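PDB 7BVC: integral membrane indolylacetylinositol arabinosyltransferase EmbB from Mycolicibacterium smegmatis MC2 155, which probably transfers arabinose units in the membrane to build the arabinan of cell-wall arabinogalactan and is captured here with ethambutol bound. Local coordinates for residues T863-I868 with G942-V947; G880-L885 with V933-S938. All coordinates share one frame; numbering follows the deposited sequence.

Contact 1: residues T863-I868 with G942-V947; sequences TAAGTI and GDWIAV. With CA (calcium ion), chain K.
Two inner strands of one sheet of a β-sandwich, consistent with the galactose-binding-like family of the EmbC C-terminal domain, run antiparallel beside a calcium site, their short axes 4.6 Å apart at closest. Ala865 and Ala946 form the hydrogen-bonded pair: Ala865 N reaches Ala946 O at 3.1 Å, while the return bond from Ala946 N and the next one, Thr867 N to Trp944 O, are bent and weak. Gly866 and Ile945 make the adjoining non-hydrogen-bonded pair. Having no side chain, Gly866 lets the backbones close to 4.0 Å between its CA and Ile945 CA; a CB there would strike Trp944 O. On the other face, that of Ala865 and Ala946, the Trp944 indole lies over Gly866 CA, 3.9 Å from the centroid of the six-membered ring, a CH-pi contact. That fold-back follows from a chi1 of 58°, which sets CG between the backbone N and the carbonyl carbon. Ala865 CB approaches the same ring obliquely, 4.0 Å from Trp944 CH2, and Tyr829 meets the indole edge-to-face. On the face bearing Ile945, Ile868 lies crosswise on it, Ile868 CD1 touching Ile945 CG2 at 3.6 Å. One residue before the tryptophan, Asp943 binds calcium through its backbone O, at 2.7 Å.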
# COMPACT_ATOMS: atom_id res chain seq x y z
N THR B 863 22.61 -24.00 19.08
CA THR B 863 22.77 -22.73 18.39
C THR B 863 23.26 -22.99 16.97
O THR B 863 24.31 -23.60 16.78
CB THR B 863 23.76 -21.83 19.14
OG1 THR B 863 23.54 -21.95 20.55
CG2 THR B 863 23.57 -20.38 18.73
N ALA B 864 22.49 -22.54 15.98
CA ALA B 864 22.79 -22.88 14.60
C ALA B 864 22.43 -21.73 13.67
O ALA B 864 21.63 -20.85 14.01
CB ALA B 864 22.04 -24.15 14.17
N ALA B 865 23.05 -21.75 12.50
CA ALA B 865 22.76 -20.82 11.42
C ALA B 865 22.63 -21.60 10.12
O ALA B 865 22.94 -22.79 10.04
CB ALA B 865 23.85 -19.75 11.29
N GLY B 866 22.14 -20.91 9.09
CA GLY B 866 22.07 -21.52 7.77
C GLY B 866 20.70 -21.47 7.13
O GLY B 866 20.07 -20.42 7.07
N THR B 867 20.25 -22.62 6.62
CA THR B 867 18.95 -22.77 5.97
C THR B 867 18.23 -23.99 6.55
O THR B 867 17.66 -24.82 5.84
CB THR B 867 19.12 -22.85 4.45
OG1 THR B 867 17.84 -22.83 3.81
CG2 THR B 867 19.91 -24.10 4.03
N ILE B 868 18.22 -24.07 7.88
CA ILE B 868 17.69 -25.23 8.57
C ILE B 868 16.20 -25.42 8.25
O ILE B 868 15.49 -24.46 7.95
CB ILE B 868 17.90 -25.08 10.09
CG1 ILE B 868 19.34 -24.66 10.38
CG2 ILE B 868 17.61 -26.38 10.82
CD1 ILE B 868 20.36 -25.64 9.90
N GLY B 942 24.10 -20.33 -1.86
CA GLY B 942 23.35 -19.74 -0.78
C GLY B 942 22.57 -20.74 0.04
O GLY B 942 21.60 -20.38 0.71
N ASP B 943 22.97 -22.01 -0.02
CA ASP B 943 22.35 -23.08 0.76
C ASP B 943 23.44 -23.75 1.59
O ASP B 943 24.21 -24.57 1.07
CB ASP B 943 21.63 -24.08 -0.14
CG ASP B 943 20.39 -23.49 -0.79
OD1 ASP B 943 19.79 -22.57 -0.20
OD2 ASP B 943 20.02 -23.95 -1.88
N TRP B 944 23.51 -23.41 2.87
CA TRP B 944 24.56 -23.89 3.76
C TRP B 944 23.98 -24.02 5.16
O TRP B 944 22.87 -23.56 5.44
CB TRP B 944 25.76 -22.93 3.75
CG TRP B 944 25.38 -21.54 4.15
CD1 TRP B 944 24.83 -20.59 3.34
CD2 TRP B 944 25.49 -20.96 5.45
NE1 TRP B 944 24.61 -19.44 4.06
CE2 TRP B 944 25.00 -19.64 5.36
CE3 TRP B 944 25.96 -21.41 6.68
CZ2 TRP B 944 24.97 -18.78 6.45
CZ3 TRP B 944 25.93 -20.56 7.76
CH2 TRP B 944 25.44 -19.26 7.64
N ILE B 945 24.75 -24.66 6.05
CA ILE B 945 24.37 -24.81 7.45
C ILE B 945 25.62 -24.63 8.31
O ILE B 945 26.74 -24.57 7.82
CB ILE B 945 23.71 -26.18 7.74
CG1 ILE B 945 24.65 -27.33 7.37
CG2 ILE B 945 22.39 -26.31 7.01
CD1 ILE B 945 23.98 -28.68 7.39
N ALA B 946 25.39 -24.54 9.62
CA ALA B 946 26.44 -24.38 10.62
C ALA B 946 25.84 -24.70 11.98
O ALA B 946 24.71 -24.30 12.26
CB ALA B 946 27.02 -22.97 10.61
N VAL B 947 26.59 -25.42 12.81
CA VAL B 947 26.06 -25.97 14.05
C VAL B 947 27.03 -25.68 15.20
O VAL B 947 28.04 -25.00 15.03
CB VAL B 947 25.78 -27.49 13.95
CG1 VAL B 947 24.64 -27.75 12.99
CG2 VAL B 947 27.03 -28.23 13.51
CA CA K . 25.86 -26.34 -0.09

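Contact 2: residues G880-L885 with V933-S938. With CA (calcium ion), chain K.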
# COMPACT_ATOMS: atom_id res chain seq x y z
N GLY B 880 14.40 -27.16 3.83
CA GLY B 880 15.79 -26.78 3.78
C GLY B 880 16.65 -27.93 4.27
O GLY B 880 16.16 -29.03 4.53
N GLN B 881 17.95 -27.66 4.39
CA GLN B 881 18.88 -28.67 4.86
C GLN B 881 18.59 -29.02 6.32
O GLN B 881 17.90 -28.29 7.03
CB GLN B 881 20.32 -28.18 4.69
CG GLN B 881 20.60 -27.58 3.32
CD GLN B 881 20.07 -28.44 2.19
OE1 GLN B 881 20.32 -29.64 2.14
NE2 GLN B 881 19.33 -27.82 1.28
N THR B 882 19.12 -30.16 6.76
CA THR B 882 18.64 -30.78 7.99
C THR B 882 19.69 -30.74 9.09
O THR B 882 20.88 -30.95 8.83
CB THR B 882 18.22 -32.23 7.75
OG1 THR B 882 19.35 -33.00 7.34
CG2 THR B 882 17.15 -32.30 6.68
N VAL B 883 19.24 -30.45 10.30
CA VAL B 883 20.00 -30.66 11.53
C VAL B 883 19.05 -31.29 12.54
O VAL B 883 18.04 -30.69 12.90
CB VAL B 883 20.59 -29.35 12.09
CG1 VAL B 883 21.25 -29.62 13.43
CG2 VAL B 883 21.58 -28.76 11.11
N ASP B 884 19.37 -32.51 12.98
CA ASP B 884 18.49 -33.24 13.87
C ASP B 884 19.23 -33.68 15.13
O ASP B 884 20.36 -33.25 15.37
CB ASP B 884 17.89 -34.45 13.16
CG ASP B 884 16.74 -34.07 12.25
OD1 ASP B 884 16.29 -32.91 12.31
OD2 ASP B 884 16.28 -34.94 11.47
N LEU B 885 18.60 -34.53 15.94
CA LEU B 885 19.16 -34.91 17.23
C LEU B 885 18.88 -36.39 17.45
O LEU B 885 17.72 -36.77 17.65
CB LEU B 885 18.57 -34.07 18.35
CG LEU B 885 19.38 -34.02 19.63
CD1 LEU B 885 20.45 -32.96 19.51
CD2 LEU B 885 18.50 -33.77 20.84
N VAL B 933 23.11 -34.80 14.03
CA VAL B 933 23.23 -35.28 12.66
C VAL B 933 22.83 -34.14 11.73
O VAL B 933 21.66 -33.74 11.70
CB VAL B 933 22.39 -36.55 12.41
CG1 VAL B 933 23.04 -37.74 13.09
CG2 VAL B 933 20.98 -36.38 12.93
N ALA B 934 23.80 -33.61 11.00
CA ALA B 934 23.57 -32.50 10.09
C ALA B 934 23.88 -32.93 8.67
O ALA B 934 24.77 -33.75 8.43
CB ALA B 934 24.44 -31.29 10.46
N GLU B 935 23.13 -32.38 7.72
CA GLU B 935 23.28 -32.77 6.32
C GLU B 935 22.81 -31.64 5.42
O GLU B 935 21.71 -31.11 5.61
CB GLU B 935 22.50 -34.06 6.04
CG GLU B 935 22.74 -34.64 4.66
CD GLU B 935 22.05 -35.97 4.47
OE1 GLU B 935 21.34 -36.41 5.40
OE2 GLU B 935 22.22 -36.58 3.39
N ASP B 936 23.65 -31.30 4.45
CA ASP B 936 23.40 -30.26 3.46
C ASP B 936 23.64 -30.86 2.08
O ASP B 936 24.78 -31.16 1.72
CB ASP B 936 24.30 -29.04 3.69
CG ASP B 936 24.39 -28.14 2.48
OD1 ASP B 936 23.55 -27.23 2.34
OD2 ASP B 936 25.33 -28.33 1.67
N LEU B 937 22.56 -31.05 1.31
CA LEU B 937 22.63 -31.75 0.04
C LEU B 937 22.37 -30.84 -1.16
O LEU B 937 22.10 -31.34 -2.25
CB LEU B 937 21.65 -32.92 0.02
CG LEU B 937 21.86 -34.00 1.08
CD1 LEU B 937 20.83 -35.11 0.90
CD2 LEU B 937 23.27 -34.56 1.00
N SER B 938 22.44 -29.52 -0.98
CA SER B 938 22.23 -28.58 -2.07
C SER B 938 23.57 -28.02 -2.52
O SER B 938 24.39 -27.63 -1.69
CB SER B 938 21.30 -27.44 -1.63
OG SER B 938 20.93 -26.63 -2.74
CA CA K . 25.86 -26.34 -0.09
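Gln881 meets the end of the 933-936 strand and the loop that follows it, forming the tightly packed, calcium-flanked end of an antiparallel pairing in the second sheet of the β-sandwich. The Gln881 chain, bent at chi2, reaches along the partner backbone as if prolonging the ladder past the last bridge. Its OE1 accepts the N-H of Leu937 at 2.8 Å in a nearly straight bond, though the donor stands 47° above the amide's carbonyl plane, away from the lone-pair directions. The methylene CG packs against Asp936 OD1, NE2 lies near Ser938 CB, and the amide and carboxylate planes are 71° apart. Asp936 sends OD2 to the calcium ion at 2.7 Å, its CG trans to the main-chain nitrogen (chi1 162°).

The ladder continues with Thr882 and Glu935, which exchange two backbone bonds, and Asp884 N donates to Val933 O at 2.9 Å; the reciprocal bond, Val933 N to Asp884 O, is stretched to 3.4 Å and weak. Val883 and Ala934 point into the buried interior, where Val883 CG2 meets Ala934 CB at 3.9 Å and Ile945 and Val947 of the other sheet cover them.

The opposite face is looser and partly open to solvent. Thr882 and Glu935 run alongside each other there, both directed outward; the hydroxyl makes a weak bond to Glu935 O, and the extended glutamate carries its carboxylate toward Arg838, a long, weak ion pair. Further along, Asp884 CB rests on Val933 CG2 at 3.7 Å. Back at the tight end, Ser938 turns its backbone O onto the calcium ion, 2.5 Å away.

In the fold
Contacts 1 and 2, centred about 9 Å apart, belong to the two facing sheets of one β-sandwich. Strand 860-866 leads on to 882-889, and 929-936 to 945-947, so each connection crosses between the sheets. Ile868 CD1 meets Val883 CG2 at 3.6 Å in the core between them, and Thr867 CG2 packs on Gln881 CG at 3.6 Å nearer the margin. Calcium joins the contacts: 933-938 gives two ligands and 942-947 the third. Beside it, Asp943 OD2 and Ser938 OG, 3.0 Å apart, probably share a hydrogen bond. No residue of either contact lines the ethambutol pocket.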